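Side-chain contacts in DNA photolyase (Agrobacterium tumefaciens, PDB 4U63), which repairs cyclobutane pyrimidine dimers in DNA with light, using a flavin cofactor and a methenyltetrahydrofolate antenna chromophore: residues Leu37-Ala42 and Ser270-Trp275; Leu43-Glu48 and Arg144-Gln149; Tyr344-Ala349 and Arg365-Ser370; Ala349-Leu354 and Glu384-Asp389. One frame throughout, in Å; residues are numbered along the deposited sequence. Where two conformers were deposited one is given.

Interaction 1 of 4, residues Leu37-Ala42 and Ser270-Trp275; sequences LSDNLA and SPAAVW
D39 and S270 bring their CA atoms to 6.8 Å, the nearest CA pair between the loop leading into helix 41-49 and the start of helix 271-276. D39 has a left-handed backbone conformation, and its CB points toward S270. With CG anti to the backbone N (chi1 -159°), the carboxylate reaches the serine through one oxygen: S270 OG donates to D39 OD2 at 2.6 Å, a short bond that uses the anti lone pair, the one directed away from OD1. The same hydroxyl caps a helix. S270 is the N-cap of helix 271-276, and its OG accepts from A273 N at 3.0 Å, with an angle of 154° at the hydrogen. One serine oxygen thus takes a backbone N-H and donates its own O-H in a hydrogen bond to the carboxylate, placing a negative group at a helix N-terminus, where the helix dipole would probably steady its charge. A272 CB packs beside D39 OD2 at 3.9 Å. The other oxygen, D39 OD1, accepts from A185 N, which ties the loop to a third part of the chain. N40 is itself an N-cap, its OD1 accepting from L43 N.

Interaction 2 of 4, residues Leu43-Glu48 and Arg144-Gln149; sequences LLAAVE and RSFSGQ. With SO4 (sulfate ion), chain E.
A45 CB is the point where helix 41-49 meets strand 142-146, an outermost strand of the five-stranded parallel sheet in the Rossmann-like α/β domain at the N-terminal end of photolyases. The tight part is one methyl against one ring: A45 CB lies 3.4 Å from F146 CZ and 3.8 Å from F146 CE1, meeting the far end of the ring at an oblique slant. F146 gets there with CG anti to its own carbonyl carbon (chi1 -62°), which directs CZ at the helix, while L41 and A42 one turn earlier also pack on the ring. The backbones stay well apart, with A45 and R144 CA atoms 8.7 Å from each other, so the side chains fill the gap.

Toward solvent the contact loosens. R144, an exposed residue, bends at chi3 (63°) and folds its guanidinium past the phenyl group. F146 CZ stands 3.5 Å above the guanidinium plane, toward its rim, and the arginine carbon CZ lies in the plane of the phenyl ring at its edge. A45 CB also sits over a guanidinium face, but NH1 is 4.1 Å from it. On the other side of the strand, S145 N donates to O2 of a sulfate, probably from the crystallisation liquor, which R119, K133 and R137 also bind. At the loose edge a water in the guanidinium plane bridges helix and strand: it accepts from R144 NH1 at 2.8 Å and donates to A45 O at 2.7 Å.

Interaction 3 of 4, residues Tyr344-Ala349 and Arg365-Ser370; sequences YPIVDA and RMIVAS. With FAD (flavin-adenine dinucleotide), chain C.
V347 and V368 have CA atoms only 5.3 Å apart where helices 345-357 and 362-375 cross, and I367 packs beside them. From I367 CB, set toward the opposing helix, two branches part. CG2, anti to the backbone N, rests against two neighbours on helix 345-357, with V347 CG2 4.0 Å away and I346 CG2 4.1 Å away. The other branch runs through CG1 to its tip, CD1, which comes to 4.2 Å from I346 CG1; the two isoleucines cross at about a right angle. This is a steep helix-helix packing in the all-helical FAD-binding domain of the photolyase family, with the short axes at -109° and 9.1 Å at closest approach. V368 CG1 meets backbone as well as side chain, touching V347 O at 3.7 Å. No hydrogen bond joins the two segments.

Helix 362-375 also holds the flavin. The extended R365 chain passes the ribityl group, with O2' and O4' over its guanidinium, and NH1 reaches the isoalloxazine at C4X, while N5 lies at the guanidinium edge, in plane. R365 NH2 is held by a salt bridge to D393. M366 CG packs on the ring methyl C8M and A369 CB on C7M.

Interaction 4 of 4, residues Ala349-Leu354 and Glu384-Asp389; sequences AGMRQL and EKWFRD. With MHF (5,10-methenyl-6,7,8-trihydrofolic acid), chain B.
M351 folds back at chi2 (-52°) and chi3 (-68°), and this double bend carries its terminal methyl toward W386, whose ring is swung out to meet it with CG anti to the backbone N. M351 CE ends 3.7 Å from W386 NE1, on an oblique line to the pyrrole part of the indole. L354 is the second bridge. Its CD2 branch touches two aromatic side chains, set about a right angle apart around it, 3.8 Å from W386 NE1 and equally 3.8 Å from F387 CE1; the leucine slides past the indole in the opposite direction and crosses the phenylalanine almost perpendicularly. Helices 345-357 and 380-390 have their axes 12.1 Å apart here, so these side chains span the gap between backbones.

The helical domain binds the flavin: F387 lines its pocket and meets W403 edge-to-face. The C-terminal ends of both segments receive the folate antenna, whose site also takes in A69 from the N-terminal part of the chain. L354 O accepts from the folate NA2 at 2.9 Å, and D389 O accepts from N8 in a nearly straight bond of 176°; T390 O adds a further acceptor.

The indole N-H has a polar partner: a water in the ring plane accepts from W386 NE1 at 3.0 Å and donates to M351 O. The chemistry is therefore divided, apolar groups joining the helices while backbone carbonyls read the donor edge of the pterin, consistent with a fixed antenna position.

In the fold
From the N terminus, interaction 1 opens first: residues 37-42 close a loop of more than two hundred residues on 270-275, tying the α/β domain to the helical part of the chain. Interaction 2 is nested inside that loop and joins helix 41-49 to the edge strand 142-146; the two contacts touch, with P271 packing on G148 and Q149. Interactions 3 and 4 follow in series on the opposite side of the chain's centre. They share A349 on helix 345-357, and their segments alternate, so the loops cross. V368 touches both M351 and F387, so that helices 345-357, 362-375 and 380-390 pack together.

Interaction 1 of 4, residues Leu37-Ala42 and Ser270-Trp275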
# COMPACT_ATOMS: atom_id res chain seq x y z
N LEU A 37 8.34 13.45 -9.85
CA LEU A 37 8.30 14.64 -10.70
C LEU A 37 7.36 14.48 -11.91
O LEU A 37 6.87 15.49 -12.43
CB LEU A 37 9.70 15.00 -11.19
CG LEU A 37 10.82 15.11 -10.15
CD1 LEU A 37 12.10 15.61 -10.80
CD2 LEU A 37 10.42 16.01 -8.99
N SER A 38 7.12 13.24 -12.33
CA SER A 38 6.28 12.95 -13.50
C SER A 38 4.81 12.93 -13.12
O SER A 38 4.44 12.58 -12.00
CB SER A 38 6.65 11.60 -14.13
OG SER A 38 7.99 11.59 -14.57
N ASP A 39 3.97 13.29 -14.08
CA ASP A 39 2.53 13.37 -13.91
C ASP A 39 2.16 13.98 -12.55
O ASP A 39 1.35 13.45 -11.79
CB ASP A 39 1.88 11.99 -14.10
CG ASP A 39 0.40 12.07 -14.44
OD1 ASP A 39 -0.01 13.08 -15.06
OD2 ASP A 39 -0.36 11.13 -14.12
N ASN A 40 2.79 15.12 -12.25
CA ASN A 40 2.62 15.80 -10.98
C ASN A 40 2.05 17.19 -11.24
O ASN A 40 2.80 18.13 -11.57
CB ASN A 40 3.97 15.85 -10.24
CG ASN A 40 3.87 16.46 -8.86
OD1 ASN A 40 2.99 17.28 -8.60
ND2 ASN A 40 4.77 16.08 -7.97
N LEU A 41 0.73 17.31 -11.13
CA LEU A 41 0.03 18.56 -11.50
C LEU A 41 0.39 19.73 -10.59
O LEU A 41 0.44 20.87 -11.05
CB LEU A 41 -1.49 18.36 -11.54
CG LEU A 41 -2.04 17.43 -12.63
CD1 LEU A 41 -3.54 17.26 -12.52
CD2 LEU A 41 -1.67 17.93 -14.02
N ALA A 42 0.65 19.45 -9.32
CA ALA A 42 1.06 20.51 -8.39
C ALA A 42 2.40 21.10 -8.82
O ALA A 42 2.56 22.32 -8.91
CB ALA A 42 1.15 19.99 -6.96
N SER A 270 1.78 7.57 -10.76
CA SER A 270 0.33 7.78 -10.72
C SER A 270 -0.43 6.60 -11.32
O SER A 270 0.08 5.93 -12.21
CB SER A 270 -0.03 9.04 -11.50
OG SER A 270 0.04 8.84 -12.90
N PRO A 271 -1.67 6.35 -10.85
CA PRO A 271 -2.43 5.27 -11.47
C PRO A 271 -2.76 5.57 -12.95
O PRO A 271 -2.90 4.65 -13.73
CB PRO A 271 -3.70 5.19 -10.60
CG PRO A 271 -3.82 6.56 -10.01
CD PRO A 271 -2.40 6.93 -9.71
N ALA A 272 -2.85 6.85 -13.32
CA ALA A 272 -3.08 7.21 -14.73
C ALA A 272 -1.90 6.78 -15.60
O ALA A 272 -2.11 6.32 -16.71
CB ALA A 272 -3.35 8.69 -14.91
N ALA A 273 -0.68 6.94 -15.09
CA ALA A 273 0.52 6.50 -15.83
C ALA A 273 0.52 4.99 -16.01
O ALA A 273 0.80 4.49 -17.09
CB ALA A 273 1.79 6.95 -15.12
N VAL A 274 0.19 4.26 -14.95
CA VAL A 274 0.08 2.80 -15.01
C VAL A 274 -0.99 2.38 -16.04
O VAL A 274 -0.74 1.54 -16.91
CB VAL A 274 -0.24 2.19 -13.63
CG1 VAL A 274 -0.43 0.68 -13.74
CG2 VAL A 274 0.86 2.52 -12.64
N TRP A 275 -2.17 2.98 -15.96
CA TRP A 275 -3.26 2.69 -16.92
C TRP A 275 -2.84 2.97 -18.37
O TRP A 275 -3.03 2.12 -19.26
CB TRP A 275 -4.51 3.51 -16.55
CG TRP A 275 -5.73 3.13 -17.35
CD1 TRP A 275 -5.98 3.40 -18.67
CD2 TRP A 275 -6.87 2.41 -16.87
NE1 TRP A 275 -7.20 2.90 -19.04
CE2 TRP A 275 -7.77 2.29 -17.95
CE3 TRP A 275 -7.23 1.87 -15.63
CZ2 TRP A 275 -9.00 1.63 -17.84
CZ3 TRP A 275 -8.46 1.21 -15.51
CH2 TRP A 275 -9.33 1.11 -16.62

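Interaction 2 of 4, residues Leu43-Glu48 and Arg144-Gln149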
# COMPACT_ATOMS: atom_id res chain seq x y z
N LEU A 43 3.37 20.22 -9.08
CA LEU A 43 4.69 20.67 -9.53
C LEU A 43 4.60 21.44 -10.86
O LEU A 43 5.23 22.48 -11.02
CB LEU A 43 5.65 19.50 -9.66
CG LEU A 43 7.09 19.83 -10.03
CD1 LEU A 43 7.76 20.69 -8.98
CD2 LEU A 43 7.87 18.54 -10.22
N LEU A 44 3.81 20.92 -11.79
CA LEU A 44 3.58 21.62 -13.07
C LEU A 44 2.94 22.99 -12.87
O LEU A 44 3.30 23.95 -13.55
CB LEU A 44 2.75 20.76 -14.02
CG LEU A 44 3.49 19.51 -14.53
CD1 LEU A 44 2.54 18.58 -15.26
CD2 LEU A 44 4.67 19.86 -15.42
N ALA A 45 1.99 23.08 -11.93
CA ALA A 45 1.41 24.36 -11.55
C ALA A 45 2.48 25.34 -11.04
O ALA A 45 2.46 26.53 -11.38
CB ALA A 45 0.33 24.17 -10.50
N ALA A 46 3.40 24.84 -10.22
CA ALA A 46 4.50 25.66 -9.70
C ALA A 46 5.39 26.18 -10.84
O ALA A 46 5.83 27.33 -10.83
CB ALA A 46 5.32 24.88 -8.68
N VAL A 47 5.64 25.33 -11.83
CA VAL A 47 6.43 25.74 -13.00
C VAL A 47 5.67 26.80 -13.80
O VAL A 47 6.25 27.81 -14.20
CB VAL A 47 6.81 24.53 -13.89
CG1 VAL A 47 7.45 24.98 -15.20
CG2 VAL A 47 7.75 23.62 -13.13
N GLU A 48 4.37 26.59 -13.99
CA GLU A 48 3.54 27.55 -14.74
C GLU A 48 3.46 28.89 -14.02
O GLU A 48 3.44 29.95 -14.65
CB GLU A 48 2.14 26.97 -14.96
CG GLU A 48 1.21 27.85 -15.80
CD GLU A 48 1.75 28.16 -17.19
OE1 GLU A 48 2.40 27.29 -17.80
OE2 GLU A 48 1.52 29.28 -17.68
N ARG A 144 -3.52 25.99 -3.82
CA ARG A 144 -4.15 25.17 -4.86
C ARG A 144 -3.76 23.71 -4.67
O ARG A 144 -2.59 23.40 -4.44
CB ARG A 144 -3.72 25.67 -6.24
CG ARG A 144 -4.02 27.15 -6.49
CD ARG A 144 -3.28 27.66 -7.70
NE ARG A 144 -3.72 26.98 -8.92
CZ ARG A 144 -3.04 26.96 -10.07
NH1 ARG A 144 -1.87 27.58 -10.18
NH2 ARG A 144 -3.54 26.30 -11.11
N SER A 145 -4.75 22.83 -4.78
CA SER A 145 -4.56 21.38 -4.65
C SER A 145 -4.96 20.67 -5.93
O SER A 145 -5.82 21.15 -6.67
CB SER A 145 -5.36 20.82 -3.48
OG SER A 145 -6.75 20.83 -3.76
N PHE A 146 -4.33 19.52 -6.20
CA PHE A 146 -4.48 18.85 -7.50
C PHE A 146 -4.74 17.36 -7.41
O PHE A 146 -4.30 16.68 -6.48
CB PHE A 146 -3.23 19.09 -8.36
CG PHE A 146 -3.01 20.54 -8.67
CD1 PHE A 146 -2.33 21.35 -7.77
CD2 PHE A 146 -3.52 21.11 -9.83
CE1 PHE A 146 -2.14 22.70 -8.03
CE2 PHE A 146 -3.34 22.46 -10.10
CZ PHE A 146 -2.65 23.26 -9.20
N SER A 147 -5.48 16.87 -8.40
CA SER A 147 -5.76 15.45 -8.55
C SER A 147 -4.50 14.72 -9.01
O SER A 147 -3.54 15.35 -9.45
CB SER A 147 -6.88 15.22 -9.57
OG SER A 147 -6.49 15.64 -10.87
N GLY A 148 -4.52 13.39 -8.91
CA GLY A 148 -3.39 12.56 -9.32
C GLY A 148 -3.30 11.23 -8.59
O GLY A 148 -2.95 10.23 -9.19
N GLN A 149 -3.61 11.23 -7.29
CA GLN A 149 -3.50 10.02 -6.48
C GLN A 149 -4.47 8.93 -6.95
O GLN A 149 -4.13 7.74 -6.91
CB GLN A 149 -3.76 10.33 -5.00
CG GLN A 149 -3.59 9.11 -4.09
CD GLN A 149 -3.96 9.40 -2.64
OE1 GLN A 149 -4.59 10.38 -2.35
NE2 GLN A 149 -3.56 8.51 -1.74
S SO4 E . -8.44 23.73 -4.68
O1 SO4 E . -9.37 24.77 -4.20
O2 SO4 E . -7.30 24.33 -5.39
O3 SO4 E . -7.97 22.98 -3.50
O4 SO4 E . -9.15 22.84 -5.62
O HOH W 1 0.19 27.89 -11.99

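Interaction 3 of 4, residues Tyr344-Ala349 and Arg365-Ser370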
# COMPACT_ATOMS: atom_id res chain seq x y z
N TYR A 344 1.02 -24.34 9.97
CA TYR A 344 0.35 -24.43 8.67
C TYR A 344 1.29 -23.81 7.65
O TYR A 344 1.44 -22.58 7.61
CB TYR A 344 -1.00 -23.69 8.70
CG TYR A 344 -2.05 -24.43 9.49
CD1 TYR A 344 -2.13 -24.32 10.88
CD2 TYR A 344 -2.97 -25.27 8.84
CE1 TYR A 344 -3.09 -25.01 11.61
CE2 TYR A 344 -3.93 -25.96 9.56
CZ TYR A 344 -3.99 -25.83 10.94
OH TYR A 344 -4.94 -26.53 11.64
N PRO A 345 1.98 -24.64 6.84
CA PRO A 345 3.06 -24.11 5.99
C PRO A 345 2.72 -22.91 5.11
O PRO A 345 3.52 -21.99 5.02
CB PRO A 345 3.45 -25.32 5.15
CG PRO A 345 3.22 -26.46 6.09
CD PRO A 345 1.94 -26.11 6.79
N ILE A 346 1.57 -22.90 4.46
CA ILE A 346 1.23 -21.79 3.56
C ILE A 346 1.09 -20.47 4.34
O ILE A 346 1.51 -19.42 3.86
CB ILE A 346 -0.02 -22.09 2.69
CG1 ILE A 346 -0.23 -21.02 1.62
CG2 ILE A 346 -1.29 -22.23 3.52
CD1 ILE A 346 0.87 -20.95 0.59
N VAL A 347 0.53 -20.55 5.55
CA VAL A 347 0.38 -19.39 6.42
C VAL A 347 1.76 -18.91 6.85
O VAL A 347 2.09 -17.73 6.75
CB VAL A 347 -0.49 -19.72 7.65
CG1 VAL A 347 -0.50 -18.57 8.66
CG2 VAL A 347 -1.91 -20.06 7.21
N ASP A 348 2.57 -19.86 7.31
CA ASP A 348 3.92 -19.54 7.77
C ASP A 348 4.79 -18.95 6.66
O ASP A 348 5.51 -17.98 6.89
CB ASP A 348 4.55 -20.77 8.42
CG ASP A 348 3.84 -21.15 9.71
OD1 ASP A 348 3.07 -20.31 10.25
OD2 ASP A 348 4.05 -22.27 10.21
N ALA A 349 4.70 -19.51 5.46
CA ALA A 349 5.41 -18.97 4.31
C ALA A 349 5.06 -17.49 4.08
O ALA A 349 5.94 -16.66 3.92
CB ALA A 349 5.12 -19.80 3.07
N ARG A 365 -2.04 -13.17 1.45
CA ARG A 365 -2.62 -12.19 2.39
C ARG A 365 -4.02 -12.60 2.81
O ARG A 365 -4.36 -12.54 3.99
CB ARG A 365 -2.67 -10.77 1.80
CG ARG A 365 -1.32 -10.16 1.54
CD ARG A 365 -1.38 -8.66 1.31
NE ARG A 365 -0.23 -8.21 0.54
CZ ARG A 365 0.19 -6.95 0.39
NH1 ARG A 365 -0.42 -5.92 0.99
NH2 ARG A 365 1.26 -6.72 -0.36
N MET A 366 -4.84 -13.04 1.85
CA MET A 366 -6.19 -13.49 2.16
C MET A 366 -6.16 -14.72 3.08
O MET A 366 -6.92 -14.80 4.04
CB MET A 366 -6.96 -13.83 0.88
CG MET A 366 -7.20 -12.65 -0.05
SD MET A 366 -7.96 -13.16 -1.61
CE MET A 366 -9.59 -13.60 -1.03
N ILE A 367 -5.26 -15.65 2.79
CA ILE A 367 -5.13 -16.88 3.59
C ILE A 367 -4.68 -16.58 5.02
O ILE A 367 -5.26 -17.11 5.97
CB ILE A 367 -4.18 -17.90 2.93
CG1 ILE A 367 -4.80 -18.42 1.61
CG2 ILE A 367 -3.92 -19.09 3.86
CD1 ILE A 367 -3.81 -19.12 0.70
N VAL A 368 -3.66 -15.72 5.19
CA VAL A 368 -3.15 -15.44 6.54
C VAL A 368 -4.14 -14.62 7.36
O VAL A 368 -4.26 -14.80 8.57
CB VAL A 368 -1.74 -14.79 6.56
CG1 VAL A 368 -0.74 -15.63 5.79
CG2 VAL A 368 -1.77 -13.35 6.07
N ALA A 369 -4.85 -13.72 6.68
CA ALA A 369 -5.86 -12.89 7.33
C ALA A 369 -7.00 -13.76 7.83
O ALA A 369 -7.43 -13.65 8.97
CB ALA A 369 -6.36 -11.81 6.38
N SER A 370 -7.49 -14.65 6.97
CA SER A 370 -8.53 -15.58 7.36
C SER A 370 -8.07 -16.50 8.50
O SER A 370 -8.84 -16.78 9.43
CB SER A 370 -8.99 -16.41 6.16
OG SER A 370 -10.10 -17.21 6.52
PA FAD C . -0.76 -6.45 -8.83
O1A FAD C . -1.46 -7.77 -8.94
O2A FAD C . 0.35 -6.14 -9.78
O5B FAD C . -1.91 -5.33 -8.87
C5B FAD C . -1.66 -4.00 -9.33
C4B FAD C . -2.09 -2.96 -8.30
O4B FAD C . -3.48 -3.05 -8.02
C3B FAD C . -1.40 -3.11 -6.96
O3B FAD C . -0.07 -2.57 -6.97
C2B FAD C . -2.36 -2.39 -6.04
O2B FAD C . -2.16 -0.98 -6.07
C1B FAD C . -3.71 -2.71 -6.64
N9A FAD C . -4.39 -3.86 -6.02
C8A FAD C . -4.30 -5.15 -6.41
N7A FAD C . -5.08 -5.94 -5.64
C5A FAD C . -5.71 -5.15 -4.75
C6A FAD C . -6.66 -5.37 -3.65
N6A FAD C . -7.10 -6.62 -3.38
N1A FAD C . -7.05 -4.29 -2.95
C2A FAD C . -6.59 -3.05 -3.22
N3A FAD C . -5.72 -2.79 -4.22
C4A FAD C . -5.25 -3.79 -4.99
N1 FAD C . -2.68 -3.43 -1.00
C2 FAD C . -2.02 -2.27 -0.78
O2 FAD C . -1.69 -1.60 -1.78
N3 FAD C . -1.72 -1.84 0.47
C4 FAD C . -2.07 -2.54 1.58
O4 FAD C . -1.81 -2.13 2.74
C4X FAD C . -2.79 -3.82 1.41
N5 FAD C . -3.17 -4.62 2.45
C5X FAD C . -3.85 -5.78 2.24
C6 FAD C . -4.26 -6.57 3.31
C7 FAD C . -4.95 -7.77 3.10
C7M FAD C . -5.38 -8.62 4.27
C8 FAD C . -5.25 -8.22 1.73
C8M FAD C . -6.00 -9.50 1.44
C9 FAD C . -4.85 -7.44 0.67
C9A FAD C . -4.16 -6.23 0.85
N10 FAD C . -3.74 -5.44 -0.25
C10 FAD C . -3.07 -4.23 0.01
C1' FAD C . -4.07 -5.78 -1.64
C2' FAD C . -3.11 -6.61 -2.46
O2' FAD C . -2.81 -7.82 -1.76
C3' FAD C . -1.85 -5.85 -2.82
O3' FAD C . -2.17 -4.62 -3.46
C4' FAD C . -1.00 -6.71 -3.75
O4' FAD C . -0.50 -7.83 -3.02
C5' FAD C . 0.15 -5.88 -4.29
O5' FAD C . 1.00 -6.64 -5.16
P FAD C . 1.20 -6.14 -6.68
O1P FAD C . 2.17 -7.04 -7.34
O2P FAD C . 1.55 -4.67 -6.69
O3P FAD C . -0.28 -6.33 -7.29

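Interaction 4 of 4, residues Ala349-Leu354 and Glu384-Asp389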
# COMPACT_ATOMS: atom_id res chain seq x y z
N ALA A 349 4.70 -19.51 5.46
CA ALA A 349 5.41 -18.97 4.31
C ALA A 349 5.06 -17.49 4.08
O ALA A 349 5.94 -16.66 3.92
CB ALA A 349 5.12 -19.80 3.07
N GLY A 350 3.76 -17.16 4.10
CA GLY A 350 3.32 -15.79 3.93
C GLY A 350 3.86 -14.84 4.98
O GLY A 350 4.39 -13.77 4.66
N MET A 351 3.76 -15.23 6.25
CA MET A 351 4.20 -14.36 7.33
C MET A 351 5.72 -14.17 7.30
O MET A 351 6.21 -13.09 7.63
CB MET A 351 3.72 -14.89 8.69
CG MET A 351 2.20 -15.03 8.79
SD MET A 351 1.27 -13.56 8.34
CE MET A 351 1.72 -12.45 9.67
N ARG A 352 6.44 -15.20 6.88
CA ARG A 352 7.90 -15.10 6.75
C ARG A 352 8.31 -14.28 5.53
O ARG A 352 9.28 -13.51 5.60
CB ARG A 352 8.52 -16.49 6.71
CG ARG A 352 8.34 -17.21 8.03
CD ARG A 352 8.91 -18.60 7.97
NE ARG A 352 8.43 -19.46 9.04
CZ ARG A 352 8.98 -20.61 9.40
NH1 ARG A 352 10.08 -21.06 8.79
NH2 ARG A 352 8.45 -21.32 10.40
N GLN A 353 7.59 -14.43 4.43
CA GLN A 353 7.79 -13.56 3.27
C GLN A 353 7.66 -12.10 3.66
O GLN A 353 8.49 -11.27 3.31
CB GLN A 353 6.80 -13.88 2.15
CG GLN A 353 6.93 -12.95 0.96
CD GLN A 353 5.94 -13.20 -0.15
OE1 GLN A 353 4.78 -13.59 0.08
NE2 GLN A 353 6.37 -12.95 -1.37
N LEU A 354 6.58 -11.79 4.39
CA LEU A 354 6.31 -10.45 4.87
C LEU A 354 7.47 -9.91 5.73
O LEU A 354 7.95 -8.79 5.51
CB LEU A 354 5.01 -10.45 5.68
CG LEU A 354 4.55 -9.17 6.37
CD1 LEU A 354 4.43 -8.01 5.40
CD2 LEU A 354 3.24 -9.44 7.08
N GLU A 384 -4.52 -6.07 11.01
CA GLU A 384 -4.40 -4.81 10.28
C GLU A 384 -3.20 -3.99 10.78
O GLU A 384 -2.40 -3.48 9.98
CB GLU A 384 -5.71 -4.01 10.43
CG GLU A 384 -5.87 -2.84 9.47
CD GLU A 384 -5.24 -1.53 9.94
OE1 GLU A 384 -4.91 -1.38 11.13
OE2 GLU A 384 -5.07 -0.63 9.09
N LYS A 385 -3.07 -3.88 12.11
CA LYS A 385 -1.96 -3.14 12.72
C LYS A 385 -0.61 -3.79 12.43
O LYS A 385 0.36 -3.10 12.17
CB LYS A 385 -2.14 -3.00 14.23
CG LYS A 385 -3.25 -2.04 14.60
CD LYS A 385 -3.34 -1.78 16.10
CE LYS A 385 -4.54 -0.91 16.45
NZ LYS A 385 -5.84 -1.50 16.04
N TRP A 386 -0.56 -5.12 12.46
CA TRP A 386 0.69 -5.83 12.14
C TRP A 386 1.11 -5.53 10.70
O TRP A 386 2.27 -5.21 10.44
CB TRP A 386 0.55 -7.35 12.34
CG TRP A 386 1.83 -8.08 11.99
CD1 TRP A 386 2.08 -8.83 10.86
CD2 TRP A 386 3.04 -8.10 12.75
NE1 TRP A 386 3.36 -9.32 10.89
CE2 TRP A 386 3.98 -8.89 12.03
CE3 TRP A 386 3.43 -7.53 13.96
CZ2 TRP A 386 5.28 -9.12 12.50
CZ3 TRP A 386 4.73 -7.77 14.43
CH2 TRP A 386 5.63 -8.56 13.70
N PHE A 387 0.15 -5.61 9.78
CA PHE A 387 0.41 -5.29 8.37
C PHE A 387 0.86 -3.84 8.20
O PHE A 387 1.74 -3.56 7.40
CB PHE A 387 -0.85 -5.54 7.52
CG PHE A 387 -0.99 -6.96 7.02
CD1 PHE A 387 -0.43 -8.05 7.69
CD2 PHE A 387 -1.71 -7.21 5.86
CE1 PHE A 387 -0.59 -9.34 7.21
CE2 PHE A 387 -1.87 -8.50 5.37
CZ PHE A 387 -1.31 -9.57 6.04
N ARG A 388 0.26 -2.93 8.95
CA ARG A 388 0.65 -1.52 8.92
C ARG A 388 2.13 -1.31 9.24
O ARG A 388 2.76 -0.41 8.68
CB ARG A 388 -0.20 -0.68 9.90
CG ARG A 388 -1.20 0.23 9.23
CD ARG A 388 -2.23 0.80 10.21
NE ARG A 388 -1.65 1.12 11.52
CZ ARG A 388 -2.32 1.10 12.68
NH1 ARG A 388 -3.62 0.76 12.73
NH2 ARG A 388 -1.69 1.41 13.81
N ASP A 389 2.67 -2.13 10.14
CA ASP A 389 4.07 -2.00 10.57
C ASP A 389 5.06 -2.72 9.65
O ASP A 389 6.26 -2.40 9.67
CB ASP A 389 4.24 -2.53 12.00
CG ASP A 389 5.56 -2.06 12.65
OD1 ASP A 389 5.95 -0.88 12.50
OD2 ASP A 389 6.21 -2.87 13.32
N1 MHF B . 8.73 -5.06 8.72
C2 MHF B . 9.20 -6.10 8.03
NA2 MHF B . 8.64 -6.36 6.83
N3 MHF B . 10.23 -6.90 8.49
C4 MHF B . 10.80 -6.66 9.68
O4 MHF B . 11.72 -7.37 10.12
C4A MHF B . 10.30 -5.52 10.47
N5 MHF B . 10.75 -5.18 11.73
C6 MHF B . 9.95 -4.34 12.64
C7 MHF B . 9.45 -3.16 11.80
N8 MHF B . 8.75 -3.65 10.60
C8A MHF B . 9.20 -4.72 9.92
C9 MHF B . 10.91 -4.02 13.80
N10 MHF B . 12.20 -4.64 13.40
C11 MHF B . 11.90 -5.66 12.41
C12 MHF B . 15.07 -5.77 16.31
C13 MHF B . 14.58 -6.74 15.42
C14 MHF B . 13.64 -6.40 14.47
C15 MHF B . 13.14 -5.08 14.38
C16 MHF B . 13.63 -4.12 15.25
C17 MHF B . 14.59 -4.45 16.21
C MHF B . 16.11 -6.09 17.34
O MHF B . 16.62 -5.15 17.94
N MHF B . 16.51 -7.36 17.53
CA MHF B . 17.63 -7.76 18.37
CB MHF B . 17.17 -8.58 19.58
CG MHF B . 15.79 -8.20 20.10
CD MHF B . 14.63 -8.76 19.30
OE1 MHF B . 14.83 -9.61 18.41
OE2 MHF B . 13.48 -8.35 19.57
CT MHF B . 18.60 -8.57 17.55
O1 MHF B . 19.71 -8.07 17.28
O2 MHF B . 18.27 -9.72 17.15
O HOH W 2 5.25 -11.31 9.65